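Local coordinates for protein ADP-ribosylating toxin CARDS (Mycoplasma pneumoniae, PDB 4TLV) that transfers ADP-ribose from NAD(+) to multiple target proteins and causes vacuolation of mammalian cells, as the main virulence factor of its bacterium, at residues L390-K395 / D414-Q419; A345-V350 / D402-P407; H495-K500 / W508-K513. One frame throughout, in Å; residues are numbered along the deposited sequence.

Contact 1: residues L390-K395 / D414-Q419; sequences LFWNTK and DLEELQ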
# COMPACT_ATOMS: atom_id res chain seq x y z
N LEU A 390 -4.88 20.28 -7.01
CA LEU A 390 -6.17 20.55 -6.39
C LEU A 390 -6.68 21.91 -6.85
O LEU A 390 -5.90 22.84 -7.05
CB LEU A 390 -6.04 20.54 -4.87
CG LEU A 390 -5.72 19.22 -4.17
CD1 LEU A 390 -5.54 19.47 -2.66
CD2 LEU A 390 -6.82 18.19 -4.43
N PHE A 391 -8.00 22.02 -7.01
CA PHE A 391 -8.63 23.26 -7.48
C PHE A 391 -9.92 23.57 -6.72
O PHE A 391 -10.57 22.66 -6.19
CB PHE A 391 -8.96 23.15 -8.98
CG PHE A 391 -7.78 23.27 -9.89
CD1 PHE A 391 -6.93 22.18 -10.11
CD2 PHE A 391 -7.51 24.47 -10.55
CE1 PHE A 391 -5.83 22.29 -10.95
CE2 PHE A 391 -6.40 24.59 -11.39
CZ PHE A 391 -5.57 23.50 -11.60
N TRP A 392 -10.29 24.84 -6.65
CA TRP A 392 -11.63 25.22 -6.23
C TRP A 392 -12.22 26.18 -7.26
O TRP A 392 -11.49 26.76 -8.07
CB TRP A 392 -11.66 25.86 -4.84
CG TRP A 392 -11.17 27.29 -4.80
CD1 TRP A 392 -9.92 27.74 -5.13
CD2 TRP A 392 -11.92 28.44 -4.40
NE1 TRP A 392 -9.85 29.10 -4.95
CE2 TRP A 392 -11.06 29.56 -4.51
CE3 TRP A 392 -13.23 28.64 -3.96
CZ2 TRP A 392 -11.47 30.86 -4.20
CZ3 TRP A 392 -13.63 29.94 -3.64
CH2 TRP A 392 -12.76 31.02 -3.76
N ASN A 393 -13.54 26.31 -7.24
CA ASN A 393 -14.23 27.24 -8.12
C ASN A 393 -14.33 28.61 -7.47
O ASN A 393 -15.09 28.80 -6.52
CB ASN A 393 -15.63 26.71 -8.45
CG ASN A 393 -16.35 27.56 -9.47
OD1 ASN A 393 -16.24 28.79 -9.45
ND2 ASN A 393 -17.08 26.91 -10.37
N THR A 394 -13.53 29.55 -7.98
CA THR A 394 -13.42 30.88 -7.39
C THR A 394 -14.75 31.63 -7.35
O THR A 394 -14.92 32.56 -6.55
CB THR A 394 -12.40 31.75 -8.15
OG1 THR A 394 -12.78 31.81 -9.53
CG2 THR A 394 -11.00 31.16 -8.02
N LYS A 395 -15.69 31.22 -8.19
CA LYS A 395 -16.99 31.87 -8.23
C LYS A 395 -18.02 31.22 -7.31
O LYS A 395 -19.07 31.81 -7.05
CB LYS A 395 -17.51 31.95 -9.67
CG LYS A 395 -16.80 33.00 -10.52
CD LYS A 395 -17.36 33.02 -11.94
CE LYS A 395 -16.96 34.29 -12.68
NZ LYS A 395 -15.49 34.51 -12.65
N ASP A 414 -13.62 28.93 -14.15
CA ASP A 414 -13.58 29.65 -12.89
C ASP A 414 -12.71 28.97 -11.84
O ASP A 414 -12.72 29.38 -10.67
CB ASP A 414 -15.00 29.83 -12.35
CG ASP A 414 -15.95 30.45 -13.37
OD1 ASP A 414 -15.61 31.51 -13.94
OD2 ASP A 414 -17.04 29.88 -13.60
N LEU A 415 -11.97 27.94 -12.22
CA LEU A 415 -11.20 27.17 -11.25
C LEU A 415 -9.79 27.71 -11.08
O LEU A 415 -9.17 28.18 -12.04
CB LEU A 415 -11.14 25.69 -11.64
CG LEU A 415 -12.45 24.89 -11.75
CD1 LEU A 415 -12.17 23.40 -11.94
CD2 LEU A 415 -13.31 25.10 -10.53
N GLU A 416 -9.26 27.64 -9.86
CA GLU A 416 -7.87 27.99 -9.65
C GLU A 416 -7.22 26.99 -8.72
O GLU A 416 -7.88 26.43 -7.84
CB GLU A 416 -7.74 29.40 -9.07
CG GLU A 416 -7.93 29.45 -7.57
CD GLU A 416 -7.52 30.78 -6.99
OE1 GLU A 416 -6.81 31.54 -7.68
OE2 GLU A 416 -7.90 31.05 -5.84
N GLU A 417 -5.92 26.78 -8.90
CA GLU A 417 -5.21 25.78 -8.11
C GLU A 417 -5.01 26.22 -6.66
O GLU A 417 -4.80 27.39 -6.37
CB GLU A 417 -3.87 25.41 -8.76
CG GLU A 417 -3.17 24.24 -8.03
CD GLU A 417 -1.74 23.98 -8.49
OE1 GLU A 417 -1.27 24.62 -9.46
OE2 GLU A 417 -1.08 23.10 -7.87
N LEU A 418 -5.09 25.24 -5.77
CA LEU A 418 -4.84 25.41 -4.35
C LEU A 418 -3.59 24.64 -4.01
O LEU A 418 -3.42 23.50 -4.44
CB LEU A 418 -5.98 24.80 -3.55
CG LEU A 418 -7.36 25.42 -3.73
CD1 LEU A 418 -8.40 24.42 -3.28
CD2 LEU A 418 -7.43 26.69 -2.92
N GLN A 419 -2.71 25.25 -3.23
CA GLN A 419 -1.50 24.59 -2.80
C GLN A 419 -1.42 24.66 -1.29
O GLN A 419 -1.90 25.61 -0.67
CB GLN A 419 -0.27 25.23 -3.46
CG GLN A 419 -0.26 25.05 -4.99
CD GLN A 419 1.01 25.57 -5.65
OE1 GLN A 419 1.81 26.26 -5.04
NE2 GLN A 419 1.19 25.22 -6.93
O HOH W 1 -2.20 21.58 -6.01
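Trp-392 and Glu-416 face each other as an antiparallel hydrogen-bonded pair, and their side chains run side by side in the same direction. Both place CG between the backbone N and the carbonyl carbon (chi1 76° and 82°), which brings the indole NE1 to Glu-416 OE2 at 2.9 Å, in the indole plane and on the anti lone pair. OE2 also bonds Thr-284, while OE1 takes the backbone N of Lys-283. Leu-418 crosses the indole at about a right angle, its CD2 3.5 Å from Trp-392 CD1. On the opposite face of the sheet Glu-417 lays its CB over the Phe-391 ring in a CH-pi contact, 4.0 Å from the centroid, and its carboxylate continues to Arg-377. Where strand 388-393 ends, Asp-414 O is gripped from opposite faces of its plane by Thr-394 N at 2.8 Å and Thr-394 OG1 at 2.7 Å. Asn-393 OD1 accepts from Lys-395 N, an Asx turn, and Lys-395 NZ makes a weak, long salt bridge to Asp-414 OD1. Three donors thus hold the buried Glu-416 carboxylate, which ties this strand pair of the D2 beta-trefoil to the loop of Lys-283 and Thr-284.

Contact 2: residues A345-V350 / D402-P407; sequences AGQLKV and DLYVCP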
# COMPACT_ATOMS: atom_id res chain seq x y z
N ALA A 345 -15.11 17.11 -18.34
CA ALA A 345 -13.78 16.89 -18.90
C ALA A 345 -12.71 17.45 -17.97
O ALA A 345 -12.61 18.67 -17.80
CB ALA A 345 -13.66 17.52 -20.30
N GLY A 346 -11.94 16.56 -17.37
CA GLY A 346 -10.81 16.96 -16.55
C GLY A 346 -11.20 17.64 -15.25
O GLY A 346 -10.66 18.68 -14.89
N GLN A 347 -12.16 17.04 -14.54
CA GLN A 347 -12.56 17.55 -13.24
C GLN A 347 -13.02 16.40 -12.34
O GLN A 347 -14.15 15.93 -12.44
CB GLN A 347 -13.65 18.61 -13.39
CG GLN A 347 -13.98 19.35 -12.10
CD GLN A 347 -14.94 20.51 -12.32
OE1 GLN A 347 -15.11 21.00 -13.44
NE2 GLN A 347 -15.57 20.97 -11.24
N LEU A 348 -12.11 15.94 -11.48
CA LEU A 348 -12.46 14.95 -10.48
C LEU A 348 -12.97 15.70 -9.28
O LEU A 348 -12.60 16.85 -9.07
CB LEU A 348 -11.23 14.15 -10.08
CG LEU A 348 -10.53 13.40 -11.21
CD1 LEU A 348 -9.19 12.86 -10.72
CD2 LEU A 348 -11.41 12.30 -11.73
N LYS A 349 -13.81 15.06 -8.48
CA LYS A 349 -14.30 15.68 -7.25
C LYS A 349 -13.85 14.87 -6.04
O LYS A 349 -13.93 13.64 -6.03
CB LYS A 349 -15.82 15.76 -7.28
CG LYS A 349 -16.45 15.96 -5.92
CD LYS A 349 -16.74 17.42 -5.64
CE LYS A 349 -18.23 17.63 -5.42
NZ LYS A 349 -18.71 17.08 -4.11
N VAL A 350 -13.36 15.55 -5.01
CA VAL A 350 -12.87 14.86 -3.83
C VAL A 350 -13.99 14.58 -2.82
O VAL A 350 -14.83 15.44 -2.55
CB VAL A 350 -11.74 15.64 -3.17
CG1 VAL A 350 -11.14 14.85 -2.01
CG2 VAL A 350 -10.67 15.97 -4.20
N ASP A 402 -16.53 23.11 -2.65
CA ASP A 402 -16.12 21.80 -3.10
C ASP A 402 -14.66 21.79 -3.55
O ASP A 402 -14.11 22.81 -3.97
CB ASP A 402 -17.02 21.31 -4.23
CG ASP A 402 -18.39 20.86 -3.72
OD1 ASP A 402 -18.61 20.87 -2.49
OD2 ASP A 402 -19.23 20.50 -4.57
N LEU A 403 -14.05 20.61 -3.47
CA LEU A 403 -12.65 20.43 -3.82
C LEU A 403 -12.53 19.53 -5.05
O LEU A 403 -13.11 18.45 -5.08
CB LEU A 403 -11.88 19.82 -2.64
CG LEU A 403 -10.40 19.52 -2.88
CD1 LEU A 403 -9.62 20.82 -3.12
CD2 LEU A 403 -9.81 18.73 -1.68
N TYR A 404 -11.77 19.98 -6.05
CA TYR A 404 -11.63 19.22 -7.29
C TYR A 404 -10.17 18.88 -7.59
O TYR A 404 -9.26 19.44 -7.00
CB TYR A 404 -12.19 20.01 -8.48
CG TYR A 404 -13.58 20.55 -8.25
CD1 TYR A 404 -14.70 19.72 -8.34
CD2 TYR A 404 -13.79 21.89 -7.95
CE1 TYR A 404 -15.98 20.21 -8.13
CE2 TYR A 404 -15.07 22.40 -7.74
CZ TYR A 404 -16.15 21.56 -7.84
OH TYR A 404 -17.41 22.06 -7.62
N VAL A 405 -9.97 17.95 -8.52
CA VAL A 405 -8.66 17.68 -9.07
C VAL A 405 -8.76 17.90 -10.58
O VAL A 405 -9.66 17.36 -11.22
CB VAL A 405 -8.24 16.23 -8.84
CG1 VAL A 405 -6.85 15.99 -9.42
CG2 VAL A 405 -8.31 15.87 -7.36
N CYS A 406 -7.83 18.69 -11.13
CA CYS A 406 -7.79 18.98 -12.56
C CYS A 406 -6.37 18.89 -13.09
O CYS A 406 -5.42 19.21 -12.38
CB CYS A 406 -8.26 20.41 -12.85
SG CYS A 406 -9.86 20.86 -12.17
N PRO A 407 -6.23 18.48 -14.36
CA PRO A 407 -4.96 18.68 -15.06
C PRO A 407 -4.56 20.16 -14.97
O PRO A 407 -5.44 21.03 -14.93
CB PRO A 407 -5.30 18.32 -16.51
CG PRO A 407 -6.50 17.43 -16.42
CD PRO A 407 -7.28 17.90 -15.23
O HOH W 2 -15.40 18.27 -2.56
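Asp-402 meets Lys-349 at the start of the pairing: the lysine, bent at chi2, chi3 and chi4, brings NZ to 3.5 Å from Asp-402 OD2, a salt bridge at the longer end of the range. Leu-403 follows, its carbonyl O taking a nearly straight bond from Val-350 N (2.9 Å, 175° at the hydrogen). Its side chain lies beside that of Val-350 and points the same way, with CG 3.8 Å from Val-350 CG2. A water bridges Leu-403 N and Val-350 O, continuing the ladder past the direct bonds.

Tyr-404 and Lys-349 form an antiparallel non-hydrogen-bonded pair, and the tyrosine ring receives the amide of Gln-347. Gln-347 carries its CG anti to the backbone N (chi1 -171°) and runs on extended, which sets NE2 over the ring centre, 3.2 Å above the plane. The amide and ring planes stand nearly perpendicular, at 85°, and Leu-348 O lies at the ring edge. Val-405 turns to the other face of the sheet, its CB 3.8 Å from Leu-348 CB and its CG2 against Val-350 CG2; Trp-364 and Leu-383 also pack on it. The backbone closes both ways here, with Leu-348 N to Val-405 O at 2.8 Å and the return bond from Val-405 N to Leu-348 O. Beyond, Cys-406 and Pro-407 lie against Gly-346, whose carbonyl O sits 3.5 Å from Pro-407 CD and 3.6 Å from Cys-406 SG. Strand 401-407 pairs with 348-354 here and with 388-393 as well, the antiparallel pairing of neighbouring strands that builds the beta-trefoil of D2.

Contact 3: residues H495-K500 / W508-K513; sequences HNKLNK and WVEWLK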
# COMPACT_ATOMS: atom_id res chain seq x y z
N HIS A 495 -18.34 -14.72 8.57
CA HIS A 495 -18.18 -15.66 9.67
C HIS A 495 -18.45 -17.12 9.25
O HIS A 495 -19.50 -17.42 8.67
CB HIS A 495 -19.11 -15.28 10.84
CG HIS A 495 -18.98 -16.17 12.03
ND1 HIS A 495 -20.03 -16.91 12.52
CD2 HIS A 495 -17.92 -16.44 12.84
CE1 HIS A 495 -19.63 -17.60 13.58
NE2 HIS A 495 -18.35 -17.33 13.79
N ASN A 496 -17.51 -18.01 9.56
CA ASN A 496 -17.68 -19.43 9.26
C ASN A 496 -18.49 -20.08 10.38
O ASN A 496 -18.29 -19.75 11.53
CB ASN A 496 -16.31 -20.11 9.17
CG ASN A 496 -16.41 -21.63 9.19
OD1 ASN A 496 -16.88 -22.19 8.10
ND2 ASN A 496 -16.08 -22.28 10.18
N LYS A 497 -19.40 -20.99 10.04
CA LYS A 497 -20.17 -21.70 11.08
C LYS A 497 -19.83 -23.19 11.10
O LYS A 497 -20.04 -23.88 12.11
CB LYS A 497 -21.67 -21.53 10.84
CG LYS A 497 -22.16 -20.10 10.93
CD LYS A 497 -23.57 -19.94 10.38
CE LYS A 497 -24.58 -20.70 11.21
NZ LYS A 497 -25.98 -20.21 10.94
N LEU A 498 -19.31 -23.68 9.99
CA LEU A 498 -18.99 -25.10 9.82
C LEU A 498 -17.85 -25.58 10.71
O LEU A 498 -16.80 -24.94 10.81
CB LEU A 498 -18.62 -25.39 8.36
CG LEU A 498 -18.19 -26.82 8.01
CD1 LEU A 498 -19.38 -27.77 8.12
CD2 LEU A 498 -17.58 -26.87 6.61
N ASN A 499 -18.06 -26.73 11.35
CA ASN A 499 -16.99 -27.42 12.06
C ASN A 499 -17.19 -28.93 12.04
O ASN A 499 -18.14 -29.43 11.44
CB ASN A 499 -16.88 -26.91 13.50
CG ASN A 499 -18.16 -27.12 14.29
OD1 ASN A 499 -18.74 -28.20 14.26
ND2 ASN A 499 -18.60 -26.08 14.99
N LYS A 500 -16.28 -29.66 12.69
CA LYS A 500 -16.29 -31.12 12.65
C LYS A 500 -17.46 -31.75 13.39
O LYS A 500 -17.65 -32.97 13.35
CB LYS A 500 -14.96 -31.68 13.16
CG LYS A 500 -13.90 -31.81 12.07
CD LYS A 500 -12.49 -31.99 12.64
CE LYS A 500 -12.05 -30.75 13.42
NZ LYS A 500 -10.56 -30.66 13.53
N TRP A 508 -23.96 -22.78 5.89
CA TRP A 508 -24.00 -21.40 5.41
C TRP A 508 -22.95 -20.56 6.14
O TRP A 508 -22.58 -20.86 7.28
CB TRP A 508 -25.37 -20.80 5.67
CG TRP A 508 -26.50 -21.57 5.05
CD1 TRP A 508 -27.50 -22.24 5.71
CD2 TRP A 508 -26.77 -21.73 3.66
NE1 TRP A 508 -28.36 -22.81 4.80
CE2 TRP A 508 -27.94 -22.51 3.54
CE3 TRP A 508 -26.13 -21.28 2.49
CZ2 TRP A 508 -28.48 -22.86 2.30
CZ3 TRP A 508 -26.67 -21.63 1.27
CH2 TRP A 508 -27.83 -22.41 1.18
N VAL A 509 -22.46 -19.52 5.48
CA VAL A 509 -21.69 -18.50 6.16
C VAL A 509 -22.65 -17.36 6.51
O VAL A 509 -23.79 -17.34 6.04
CB VAL A 509 -20.52 -17.98 5.29
CG1 VAL A 509 -19.47 -19.05 5.12
CG2 VAL A 509 -21.03 -17.53 3.94
N GLU A 510 -22.21 -16.41 7.33
CA GLU A 510 -23.08 -15.29 7.67
C GLU A 510 -22.25 -14.04 7.85
O GLU A 510 -21.03 -14.12 8.01
CB GLU A 510 -23.83 -15.59 8.97
CG GLU A 510 -22.88 -15.88 10.14
CD GLU A 510 -23.58 -16.47 11.36
OE1 GLU A 510 -24.81 -16.33 11.48
OE2 GLU A 510 -22.88 -17.08 12.20
N TRP A 511 -22.91 -12.89 7.85
CA TRP A 511 -22.23 -11.60 8.01
C TRP A 511 -22.68 -10.95 9.30
O TRP A 511 -23.86 -10.63 9.45
CB TRP A 511 -22.59 -10.69 6.85
CG TRP A 511 -22.09 -11.14 5.51
CD1 TRP A 511 -22.75 -11.92 4.59
CD2 TRP A 511 -20.84 -10.80 4.91
NE1 TRP A 511 -21.97 -12.10 3.47
CE2 TRP A 511 -20.80 -11.42 3.64
CE3 TRP A 511 -19.75 -10.04 5.33
CZ2 TRP A 511 -19.71 -11.27 2.78
CZ3 TRP A 511 -18.66 -9.91 4.48
CH2 TRP A 511 -18.65 -10.52 3.22
N LEU A 512 -21.75 -10.73 10.23
CA LEU A 512 -22.10 -10.28 11.58
C LEU A 512 -21.33 -9.04 11.99
O LEU A 512 -20.14 -8.94 11.71
CB LEU A 512 -21.76 -11.37 12.59
CG LEU A 512 -22.37 -12.76 12.36
CD1 LEU A 512 -21.73 -13.76 13.30
CD2 LEU A 512 -23.88 -12.72 12.55
N LYS A 513 -21.97 -8.14 12.72
CA LYS A 513 -21.22 -7.04 13.34
C LYS A 513 -20.25 -7.62 14.34
O LYS A 513 -20.53 -8.63 14.98
CB LYS A 513 -22.16 -6.03 14.01
CG LYS A 513 -23.03 -5.29 13.03
CD LYS A 513 -23.75 -4.14 13.69
CE LYS A 513 -24.60 -3.38 12.68
NZ LYS A 513 -25.25 -2.20 13.29
O HOH W 3 -20.06 -21.90 7.55
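His-495 N donates to Glu-510 O at 2.8 Å, nearly along the carbonyl direction, and Glu-510 N returns a longer bond to His-495 O, so the two residues form an antiparallel hydrogen-bonded pair. Their side chains are joined as well: His-495 ND1 donates to Glu-510 OE2 at 2.9 Å. OE2 sits close to the imidazole plane and offers its anti lone pair to ND1; imidazole and carboxylate are nearly coplanar, 25° apart. His-495 reaches this position with CG anti to its own N (chi1 -178°), whereas Glu-510 has CG between N and the carbonyl carbon (chi1 58°), so that the two side chains run alongside each other.

Leu-512 CD1 comes within 3.7 Å of His-495 ND1, and the Phe-524 ring also meets the imidazole. Lys-497 crosses the glutamate at about a right angle, with CG 3.4 Å from Glu-510 OE2. Its NZ stays 4.1 Å from Glu-510 OE1, beyond a salt bridge. Past the bridge the backbones part, and a water bridges Lys-497 N and Trp-508 O, 2.7 Å from each. Asn-496 turns away and bonds Leu-498 O through ND2, while its OD1 goes to Ser-569. With a carboxylate accepting from ND1 and a lysine ammonium nearby, Glu-510 is probably ionised, and its charge would be expected to favour the proton on ND1 at the surface of D3.

How the contacts relate
Contacts 1 and 2 belong to one sheet of D2, their centres 9 Å apart, and their segments alternate along the chain. Strand 388-393 lies between strands 415-421 and 401-407, pairing with the first in contact 1 and also with the second, which carries one side of contact 2. Phe-391 N lies 2.9 Å from Tyr-404 O, a probable hydrogen bond, and Leu-415 CD1 packs 3.5 Å from Cys-406 SG. Contact 3 stands apart in the D3 trefoil: its centre is about 50 Å from that of contact 1 and 42 Å from that of contact 2, with nearest atoms about 32 and 26 Å away. All three lie outside the N-terminal mART domain.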